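Local coordinates for L-Ala-D/L-Glu epimerase, a muconate lactonizing enzyme (Klebsiella pneumoniae subsp. pneumoniae MGH 78578, PDB 3FCP), which is an enolase-superfamily protein of muconate lactonizing enzyme type, with a TIM-barrel-like C-terminal domain that carries a magnesium ion, at residues G146-A149 with K150-E154; H182-A185 with I186-L190; R214-A217 with A218-V221; H315-T319 with L320-W324. All blocks are in the same frame, centred on the assembly; numbering follows the deposited sequence.

Contact 1: residues G146-A149 with K150-E154; sequences GDTA and KDIAE
The carboxylate of D147 reaches forward to the first turn of helix 148-158 and meets K150 there, making D147 the N-cap of this helix. Its CG stands anti to the backbone N (chi1 -179°), which carries the carboxylate to the amide of K150. D147 OD2 accepts from K150 N at 2.6 Å, although the exact place of OD2 is less sure because it also sits too near the lysine chain. A short acidic side chain suits this position: it can reach an amide of the first turn, and its negative charge probably interacts favourably with the helix N-terminus. The K150 side chain crosses that of D147 at about a right angle and runs extended away from the helix, its NZ 5.4 Å from D147 OD2, too far for an ion pair.

Past the cap, ordinary helical bonding begins, with D151 N bound to D147 O at 2.9 Å. On another side of the helix, T148 and I152 lie side by side and point the same way, CG2 of the threonine 3.9 Å from CD1 of the isoleucine. This apolar pair packs on A185, I186 and A189 of helix 176-189, while OG1 of T148 is hydrogen-bonded to H182. A branched threonine thus serves both needs, methyl for packing and hydroxyl for bonding. G146 has a positive phi of 85°, where a CB would jam against the preceding carbonyl. The buried D151 binds S145 OG through OD1, and D151 OD2 accepts from a water, 2.6 Å away, that itself accepts from G146 N at 2.7 Å.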
loop_
_atom_site.group_PDB
_atom_site.type_symbol
_atom_site.label_atom_id
_atom_site.label_comp_id
_atom_site.label_asym_id
_atom_site.label_seq_id
_atom_site.Cartn_x
_atom_site.Cartn_y
_atom_site.Cartn_z
ATOM N N GLY A 146 -29.107 11.574 -30.832
ATOM C CA GLY A 146 -28.519 12.890 -30.678
ATOM C C GLY A 146 -29.572 13.924 -30.319
ATOM O O GLY A 146 -29.249 15.088 -30.081
ATOM N N ASP A 147 -30.832 13.498 -30.281
ATOM C CA ASP A 147 -31.943 14.387 -29.941
ATOM C C ASP A 147 -32.721 13.854 -28.736
ATOM O O ASP A 147 -33.304 12.770 -28.791
ATOM C CB ASP A 147 -32.898 14.530 -31.132
ATOM C CG ASP A 147 -34.063 15.465 -30.835
ATOM O OD1 ASP A 147 -33.834 16.687 -30.730
ATOM O OD2 ASP A 147 -35.205 14.980 -30.696
ATOM N N THR A 148 -32.736 14.624 -27.651
ATOM C CA THR A 148 -33.433 14.222 -26.435
ATOM C C THR A 148 -34.878 13.821 -26.711
ATOM O O THR A 148 -35.323 12.750 -26.301
ATOM C CB THR A 148 -33.430 15.357 -25.398
ATOM O OG1 THR A 148 -32.082 15.770 -25.147
ATOM C CG2 THR A 148 -34.066 14.894 -24.095
ATOM N N ALA A 149 -35.606 14.691 -27.406
ATOM C CA ALA A 149 -37.004 14.439 -27.736
ATOM C C ALA A 149 -37.165 13.134 -28.511
ATOM O O ALA A 149 -38.007 12.300 -28.176
ATOM C CB ALA A 149 -37.569 15.609 -28.548
ATOM N N LYS A 150 -36.359 12.953 -29.550
ATOM C CA LYS A 150 -36.438 11.733 -30.345
ATOM C C LYS A 150 -36.167 10.493 -29.493
ATOM O O LYS A 150 -36.894 9.501 -29.585
ATOM C CB LYS A 150 -35.453 11.797 -31.515
ATOM C CG LYS A 150 -35.816 12.844 -32.559
ATOM C CD LYS A 150 -34.862 12.825 -33.743
ATOM C CE LYS A 150 -35.216 13.918 -34.746
ATOM N NZ LYS A 150 -34.287 13.936 -35.912
ATOM N N ASP A 151 -35.131 10.553 -28.658
ATOM C CA ASP A 151 -34.781 9.424 -27.798
ATOM C C ASP A 151 -35.914 9.053 -26.851
ATOM O O ASP A 151 -36.253 7.878 -26.712
ATOM C CB ASP A 151 -33.525 9.733 -26.977
ATOM C CG ASP A 151 -32.279 9.837 -27.833
ATOM O OD1 ASP A 151 -32.243 9.219 -28.920
ATOM O OD2 ASP A 151 -31.325 10.524 -27.411
ATOM N N ILE A 152 -36.492 10.055 -26.197
ATOM C CA ILE A 152 -37.591 9.821 -25.266
ATOM C C ILE A 152 -38.781 9.169 -25.963
ATOM O O ILE A 152 -39.399 8.254 -25.420
ATOM C CB ILE A 152 -38.051 11.138 -24.600
ATOM C CG1 ILE A 152 -36.995 11.592 -23.586
ATOM C CG2 ILE A 152 -39.408 10.946 -23.925
ATOM C CD1 ILE A 152 -37.275 12.936 -22.954
ATOM N N ALA A 153 -39.096 9.645 -27.162
ATOM C CA ALA A 153 -40.211 9.101 -27.933
ATOM C C ALA A 153 -39.974 7.614 -28.180
ATOM O O ALA A 153 -40.806 6.767 -27.841
ATOM C CB ALA A 153 -40.333 9.841 -29.266
ATOM N N GLU A 154 -38.823 7.317 -28.773
ATOM C CA GLU A 154 -38.428 5.951 -29.082
ATOM C C GLU A 154 -38.536 5.097 -27.822
ATOM O O GLU A 154 -39.145 4.028 -27.833
ATOM C CB GLU A 154 -36.993 5.950 -29.608
ATOM C CG GLU A 154 -36.656 4.823 -30.561
ATOM C CD GLU A 154 -35.300 5.024 -31.220
ATOM O OE1 GLU A 154 -34.280 5.029 -30.498
ATOM O OE2 GLU A 154 -35.254 5.187 -32.458
HETATM O O HOH W 1 -28.844 10.770 -28.300
#

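Contact 2: residues H182-A185 with I186-L190; sequences HTRA and IVEAL
From H182 to A189 the backbone is regular alpha-helix: the amides of I186, V187 and A189 each bind the carbonyl four residues back, as in the 2.9 Å bond from V187 N to T183 O. One turn apart, H182 and I186 make a CH-pi contact. The imidazole swings toward the isoleucine because H182 CG lies anti to the backbone N (chi1 167°), and I186 CD1 then sits over one face of the H182 ring, 3.7 Å from the ring centroid and 29° off its normal. I186 CD1 lies nearest the NE2 and CE1 side of the ring, 3.4 Å from H182 NE2, while ND1 is hydrogen-bonded to T148 OG1. Histidine fits well here, since it offers a flat face to a methyl and a ring nitrogen to a hydroxyl.

T183 and V187 run alongside each other, with V187 CG2 4.0 Å from T183 OG1. T183 packs on L169 and V198, V187 on I196. The more exposed side carries charge: R184 and E188 pass at an angle, their end planes 65° apart, and the charged atoms do not meet, R184 NE lying 5.6 Å from E188 OE2. E188 OE1 instead accepts from a water that also donates to A185 O. A mainly apolar side against the strands and a charged side carrying R184 and E188 make an amphipathic helix, here the connecting helix of the beta-alpha-beta unit 166-170, 176-189, 195-199 in the TIM-barrel-like domain.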
loop_
_atom_site.group_PDB
_atom_site.type_symbol
_atom_site.label_atom_id
_atom_site.label_comp_id
_atom_site.label_asym_id
_atom_site.label_seq_id
_atom_site.Cartn_x
_atom_site.Cartn_y
_atom_site.Cartn_z
ATOM N N HIS A 182 -29.360 16.290 -20.974
ATOM C CA HIS A 182 -29.933 15.322 -21.903
ATOM C C HIS A 182 -30.314 14.059 -21.133
ATOM O O HIS A 182 -31.448 13.588 -21.212
ATOM C CB HIS A 182 -28.905 14.982 -22.989
ATOM C CG HIS A 182 -29.252 13.777 -23.809
ATOM N ND1 HIS A 182 -30.287 13.765 -24.719
ATOM C CD2 HIS A 182 -28.685 12.546 -23.868
ATOM C CE1 HIS A 182 -30.341 12.582 -25.306
ATOM N NE2 HIS A 182 -29.380 11.823 -24.807
ATOM N N THR A 183 -29.365 13.520 -20.373
ATOM C CA THR A 183 -29.620 12.305 -19.613
ATOM C C THR A 183 -30.670 12.516 -18.525
ATOM O O THR A 183 -31.537 11.667 -18.328
ATOM C CB THR A 183 -28.303 11.733 -19.000
ATOM O OG1 THR A 183 -28.615 10.648 -18.113
ATOM C CG2 THR A 183 -27.560 12.798 -18.235
ATOM N N ARG A 184 -30.612 13.647 -17.831
ATOM C CA ARG A 184 -31.590 13.924 -16.780
ATOM C C ARG A 184 -33.009 13.914 -17.355
ATOM O O ARG A 184 -33.928 13.363 -16.747
ATOM C CB ARG A 184 -31.312 15.278 -16.125
ATOM C CG ARG A 184 -32.211 15.571 -14.926
ATOM C CD ARG A 184 -31.935 16.949 -14.343
ATOM N NE ARG A 184 -30.558 17.080 -13.871
ATOM C CZ ARG A 184 -30.057 16.423 -12.828
ATOM N NH1 ARG A 184 -28.790 16.606 -12.472
ATOM N NH2 ARG A 184 -30.822 15.587 -12.133
ATOM N N ALA A 185 -33.178 14.516 -18.530
ATOM C CA ALA A 185 -34.485 14.570 -19.187
ATOM C C ALA A 185 -35.015 13.167 -19.466
ATOM O O ALA A 185 -36.191 12.870 -19.223
ATOM C CB ALA A 185 -34.383 15.359 -20.491
ATOM N N ILE A 186 -34.144 12.301 -19.973
ATOM C CA ILE A 186 -34.538 10.935 -20.283
ATOM C C ILE A 186 -34.871 10.161 -19.014
ATOM O O ILE A 186 -35.824 9.379 -18.983
ATOM C CB ILE A 186 -33.424 10.203 -21.066
ATOM C CG1 ILE A 186 -33.205 10.900 -22.411
ATOM C CG2 ILE A 186 -33.812 8.745 -21.288
ATOM C CD1 ILE A 186 -32.029 10.373 -23.207
ATOM N N VAL A 187 -34.088 10.382 -17.963
ATOM C CA VAL A 187 -34.321 9.703 -16.696
ATOM C C VAL A 187 -35.699 10.072 -16.139
ATOM O O VAL A 187 -36.437 9.208 -15.669
ATOM C CB VAL A 187 -33.229 10.068 -15.659
ATOM C CG1 VAL A 187 -33.608 9.534 -14.280
ATOM C CG2 VAL A 187 -31.895 9.478 -16.093
ATOM N N GLU A 188 -36.042 11.356 -16.200
ATOM C CA GLU A 188 -37.337 11.826 -15.705
ATOM C C GLU A 188 -38.484 11.222 -16.513
ATOM O O GLU A 188 -39.465 10.737 -15.952
ATOM C CB GLU A 188 -37.431 13.351 -15.801
ATOM C CG GLU A 188 -36.255 14.102 -15.221
ATOM C CD GLU A 188 -36.441 15.604 -15.289
ATOM O OE1 GLU A 188 -36.941 16.102 -16.325
ATOM O OE2 GLU A 188 -36.077 16.288 -14.308
ATOM N N ALA A 189 -38.343 11.258 -17.836
ATOM C CA ALA A 189 -39.359 10.743 -18.748
ATOM C C ALA A 189 -39.565 9.230 -18.688
ATOM O O ALA A 189 -40.692 8.763 -18.526
ATOM C CB ALA A 189 -39.025 11.164 -20.176
ATOM N N LEU A 190 -38.487 8.466 -18.833
ATOM C CA LEU A 190 -38.564 7.004 -18.801
ATOM C C LEU A 190 -38.339 6.532 -17.369
ATOM O O LEU A 190 -37.837 5.431 -17.125
ATOM C CB LEU A 190 -37.499 6.396 -19.722
ATOM C CG LEU A 190 -37.545 6.704 -21.225
ATOM C CD1 LEU A 190 -37.478 8.201 -21.465
ATOM C CD2 LEU A 190 -36.376 6.012 -21.912
HETATM O O HOH W 2 -38.112 14.959 -18.956
#

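Contact 3: residues R214-A217 with A218-V221; sequences RELA and AMGV
M219 doubles back over the last turn of helix 206-218 and meets the carbonyls of E215 and L216. M219 CB lies 3.8 Å from E215 O. M219 CG, placed between the backbone N and the carbonyl carbon (chi1 58°), comes closer, 3.2 Å from L216 O. M219 SD then passes the leucine side chain, 4.3 Å from L216 CD2, and a bend at chi3 returns the terminal M219 CE to within 3.8 Å of E215 O. Unbranched and flexible, methionine can follow such a curve, and it also packs on T183 and R184 of helix 176-189.

The helix ends in a Schellman motif. V221 N reaches back to L216 O at 3.1 Å, and inside that bond G220 N binds A217 O, approaching from above the carbonyl plane. G220 takes the positive phi, 99°, that the motif requires and that a side chain would resist. V221, beta-branched and buried, turns toward the helix and sets V221 CG2 3.9 Å from L216 CD2, closing the motif with an apolar contact; both side chains also touch V198 of strand 195-199.

A water donates to A217 O at 2.7 Å and to V221 O as well, the latter also accepting from T245 OG1. L216 O and A217 O are thus bound by the amides of V221 and G220, and A217 O by a water too, while the methyls of L216 and V221 pack together on the inner side.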
loop_
_atom_site.group_PDB
_atom_site.type_symbol
_atom_site.label_atom_id
_atom_site.label_comp_id
_atom_site.label_asym_id
_atom_site.label_seq_id
_atom_site.Cartn_x
_atom_site.Cartn_y
_atom_site.Cartn_z
ATOM N N ARG A 214 -20.613 11.698 -10.661
ATOM C CA ARG A 214 -21.333 12.021 -9.425
ATOM C C ARG A 214 -22.759 12.458 -9.757
ATOM O O ARG A 214 -23.713 12.034 -9.113
ATOM C CB ARG A 214 -20.622 13.138 -8.640
ATOM C CG ARG A 214 -19.465 12.660 -7.768
ATOM C CD ARG A 214 -18.997 13.763 -6.822
ATOM N NE ARG A 214 -18.380 14.875 -7.545
ATOM C CZ ARG A 214 -17.082 14.962 -7.818
ATOM N NH1 ARG A 214 -16.254 14.000 -7.418
ATOM N NH2 ARG A 214 -16.613 15.999 -8.505
ATOM N N GLU A 215 -22.890 13.302 -10.773
ATOM C CA GLU A 215 -24.196 13.797 -11.203
ATOM C C GLU A 215 -25.081 12.666 -11.707
ATOM O O GLU A 215 -26.264 12.598 -11.371
ATOM C CB GLU A 215 -24.018 14.835 -12.310
ATOM C CG GLU A 215 -23.491 16.168 -11.825
ATOM C CD GLU A 215 -24.477 16.855 -10.912
ATOM O OE1 GLU A 215 -25.642 17.040 -11.334
ATOM O OE2 GLU A 215 -24.094 17.205 -9.774
ATOM N N LEU A 216 -24.508 11.780 -12.519
ATOM C CA LEU A 216 -25.258 10.653 -13.053
ATOM C C LEU A 216 -25.760 9.751 -11.925
ATOM O O LEU A 216 -26.919 9.322 -11.921
ATOM C CB LEU A 216 -24.384 9.849 -14.015
ATOM C CG LEU A 216 -24.016 10.543 -15.332
ATOM C CD1 LEU A 216 -22.912 9.765 -16.031
ATOM C CD2 LEU A 216 -25.257 10.653 -16.220
ATOM N N ALA A 217 -24.892 9.461 -10.965
ATOM C CA ALA A 217 -25.298 8.612 -9.853
ATOM C C ALA A 217 -26.418 9.287 -9.073
ATOM O O ALA A 217 -27.370 8.631 -8.656
ATOM C CB ALA A 217 -24.115 8.337 -8.933
ATOM N N ALA A 218 -26.297 10.597 -8.879
ATOM C CA ALA A 218 -27.297 11.351 -8.129
ATOM C C ALA A 218 -28.678 11.353 -8.793
ATOM O O ALA A 218 -29.694 11.307 -8.101
ATOM C CB ALA A 218 -26.810 12.789 -7.901
ATOM N N MET A 219 -28.723 11.395 -10.121
ATOM C CA MET A 219 -30.009 11.393 -10.809
ATOM C C MET A 219 -30.622 9.998 -10.966
ATOM O O MET A 219 -31.698 9.850 -11.534
ATOM C CB MET A 219 -29.917 12.110 -12.171
ATOM C CG MET A 219 -28.896 11.567 -13.170
ATOM S SD MET A 219 -28.990 12.357 -14.823
ATOM C CE MET A 219 -28.024 13.761 -14.583
ATOM N N GLY A 220 -29.943 8.974 -10.460
ATOM C CA GLY A 220 -30.499 7.633 -10.536
ATOM C C GLY A 220 -30.031 6.697 -11.636
ATOM O O GLY A 220 -30.616 5.631 -11.827
ATOM N N VAL A 221 -28.989 7.075 -12.365
ATOM C CA VAL A 221 -28.471 6.213 -13.424
ATOM C C VAL A 221 -27.962 4.930 -12.757
ATOM O O VAL A 221 -27.249 4.989 -11.757
ATOM C CB VAL A 221 -27.337 6.922 -14.189
ATOM C CG1 VAL A 221 -26.719 5.990 -15.226
ATOM C CG2 VAL A 221 -27.895 8.167 -14.863
HETATM O O HOH W 3 -27.867 6.033 -9.154
#

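Contact 4: residues H315-T319 with L320-W324; sequences HAWST and LPLQW
W317 and L322 are brought together by similar first torsions: in each, CG stands anti to the carbonyl carbon, beside the backbone N (chi1 -61° and -57°). L322 CD1 consequently rests 3.6 Å from W317 CB, at the root of the indole, and the two side chains pass at a slant. L320 has the same kind of torsion, and L320 CD1 lies loosely at the same indole, 4.5 Å from W317 CE3, again at an oblique approach. A large side chain suits this buried place: L322 meets it at CB and L320 farther out on the ring. Beyond them the indole packs on V284, L273 and M328.

The backbone turns between the two groups. W317 to L320 form a type I beta turn, closed by L320 N binding W317 O at 3.1 Å from well above the carbonyl plane. The turn takes the chain off helix 307-317 of the TIM-barrel-like domain, with the W317 side chain about 13 Å from the bound magnesium ion. Two hydroxyls bind carbonyls late in the helix. T319 OG1 donates to A316 O at 2.8 Å, in the carbonyl plane, and T319 N binds the same oxygen, so that it is gripped twice. S318 OG donates to H315 O at 2.7 Å. Small hydroxyl residues are apt here, being able to reach the carbonyl three residues back.

L320 lies alongside T319, L320 CG 3.6 Å from T319 OG1, and also packs on A288 of helix 283-294. Further on, Q323 NE2 bonds D205 of a third subunit. L320 O accepts from a water at 3.1 Å.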
loop_
_atom_site.group_PDB
_atom_site.type_symbol
_atom_site.label_atom_id
_atom_site.label_comp_id
_atom_site.label_asym_id
_atom_site.label_seq_id
_atom_site.Cartn_x
_atom_site.Cartn_y
_atom_site.Cartn_z
ATOM N N HIS A 315 -24.835 -17.430 -27.584
ATOM C CA HIS A 315 -24.598 -18.798 -27.126
ATOM C C HIS A 315 -23.691 -18.785 -25.895
ATOM O O HIS A 315 -23.892 -19.563 -24.961
ATOM C CB HIS A 315 -23.976 -19.639 -28.239
ATOM C CG HIS A 315 -24.981 -20.210 -29.192
ATOM N ND1 HIS A 315 -25.839 -21.232 -28.844
ATOM C CD2 HIS A 315 -25.284 -19.885 -30.470
ATOM C CE1 HIS A 315 -26.626 -21.512 -29.867
ATOM N NE2 HIS A 315 -26.310 -20.708 -30.867
ATOM N N ALA A 316 -22.699 -17.895 -25.904
ATOM C CA ALA A 316 -21.774 -17.750 -24.783
ATOM C C ALA A 316 -22.483 -17.102 -23.591
ATOM O O ALA A 316 -22.378 -17.578 -22.458
ATOM C CB ALA A 316 -20.564 -16.905 -25.202
ATOM N N TRP A 317 -23.220 -16.023 -23.849
ATOM C CA TRP A 317 -23.942 -15.316 -22.789
ATOM C C TRP A 317 -24.945 -16.219 -22.065
ATOM O O TRP A 317 -25.174 -16.063 -20.863
ATOM C CB TRP A 317 -24.703 -14.109 -23.358
ATOM C CG TRP A 317 -23.878 -13.027 -24.036
ATOM C CD1 TRP A 317 -24.363 -12.010 -24.822
ATOM C CD2 TRP A 317 -22.450 -12.869 -24.020
ATOM N NE1 TRP A 317 -23.332 -11.236 -25.292
ATOM C CE2 TRP A 317 -22.147 -11.741 -24.820
ATOM C CE3 TRP A 317 -21.396 -13.571 -23.412
ATOM C CZ2 TRP A 317 -20.831 -11.300 -25.032
ATOM C CZ3 TRP A 317 -20.089 -13.135 -23.623
ATOM C CH2 TRP A 317 -19.818 -12.008 -24.429
ATOM N N SER A 318 -25.535 -17.161 -22.796
ATOM C CA SER A 318 -26.531 -18.072 -22.230
ATOM C C SER A 318 -25.991 -18.967 -21.127
ATOM O O SER A 318 -26.741 -19.440 -20.273
ATOM C CB SER A 318 -27.127 -18.965 -23.325
ATOM O OG SER A 318 -26.235 -20.012 -23.683
ATOM N N THR A 319 -24.691 -19.215 -21.145
ATOM C CA THR A 319 -24.098 -20.086 -20.142
ATOM C C THR A 319 -23.721 -19.348 -18.863
ATOM O O THR A 319 -23.267 -19.973 -17.906
ATOM C CB THR A 319 -22.816 -20.729 -20.662
ATOM O OG1 THR A 319 -21.799 -19.723 -20.750
ATOM C CG2 THR A 319 -23.043 -21.346 -22.044
ATOM N N LEU A 320 -23.930 -18.034 -18.834
ATOM C CA LEU A 320 -23.526 -17.235 -17.675
ATOM C C LEU A 320 -24.618 -16.408 -17.018
ATOM O O LEU A 320 -25.598 -16.043 -17.657
ATOM C CB LEU A 320 -22.419 -16.257 -18.094
ATOM C CG LEU A 320 -21.182 -16.799 -18.804
ATOM C CD1 LEU A 320 -20.474 -15.667 -19.556
ATOM C CD2 LEU A 320 -20.271 -17.450 -17.777
ATOM N N PRO A 321 -24.450 -16.092 -15.723
ATOM C CA PRO A 321 -25.432 -15.277 -15.001
ATOM C C PRO A 321 -25.067 -13.829 -15.358
ATOM O O PRO A 321 -24.038 -13.327 -14.917
ATOM C CB PRO A 321 -25.129 -15.568 -13.529
ATOM C CG PRO A 321 -24.314 -16.845 -13.556
ATOM C CD PRO A 321 -23.479 -16.679 -14.787
ATOM N N LEU A 322 -25.883 -13.161 -16.159
ATOM C CA LEU A 322 -25.567 -11.790 -16.541
ATOM C C LEU A 322 -26.443 -10.794 -15.789
ATOM O O LEU A 322 -27.576 -10.519 -16.191
ATOM C CB LEU A 322 -25.743 -11.615 -18.051
ATOM C CG LEU A 322 -24.918 -12.561 -18.939
ATOM C CD1 LEU A 322 -25.093 -12.167 -20.390
ATOM C CD2 LEU A 322 -23.445 -12.495 -18.562
ATOM N N GLN A 323 -25.908 -10.252 -14.700
ATOM C CA GLN A 323 -26.649 -9.304 -13.886
ATOM C C GLN A 323 -27.132 -8.089 -14.671
ATOM O O GLN A 323 -28.248 -7.609 -14.464
ATOM C CB GLN A 323 -25.785 -8.842 -12.707
ATOM C CG GLN A 323 -26.419 -7.743 -11.852
ATOM C CD GLN A 323 -25.578 -7.370 -10.635
ATOM O OE1 GLN A 323 -24.485 -7.902 -10.427
ATOM N NE2 GLN A 323 -26.087 -6.447 -9.829
ATOM N N TRP A 324 -26.302 -7.596 -15.581
ATOM C CA TRP A 324 -26.665 -6.412 -16.347
ATOM C C TRP A 324 -27.303 -6.657 -17.717
ATOM O O TRP A 324 -27.448 -5.730 -18.512
ATOM C CB TRP A 324 -25.434 -5.512 -16.466
ATOM C CG TRP A 324 -24.908 -5.143 -15.107
ATOM C CD1 TRP A 324 -23.905 -5.762 -14.417
ATOM C CD2 TRP A 324 -25.422 -4.123 -14.240
ATOM N NE1 TRP A 324 -23.764 -5.190 -13.173
ATOM C CE2 TRP A 324 -24.683 -4.184 -13.039
ATOM C CE3 TRP A 324 -26.442 -3.166 -14.361
ATOM C CZ2 TRP A 324 -24.927 -3.323 -11.960
ATOM C CZ3 TRP A 324 -26.684 -2.306 -13.284
ATOM C CH2 TRP A 324 -25.928 -2.393 -12.102
HETATM O O HOH W 4 -28.258 -16.781 -19.040
#

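Overall arrangement
Following the chain, the four contacts come strictly in series; each is local, and none nests within or crosses another. Contact 1 starts helix 148-158 after strand 136-143, and contact 2 lies at the end of helix 176-189. Contact 3 closes helix 206-218 and leads into strand 223-225. It touches contact 2, where V187 CG1 lies 3.4 Å from M219 O and R184 faces E215 in a long, weak ion pair. Contact 2 touches both contact 1 and contact 3, so the helices 148-158, 176-189 and 206-218 pack side by side in chain order. Contact 4 leaves helix 307-317 separately, its nearest atoms about 7 Å from those of contact 3.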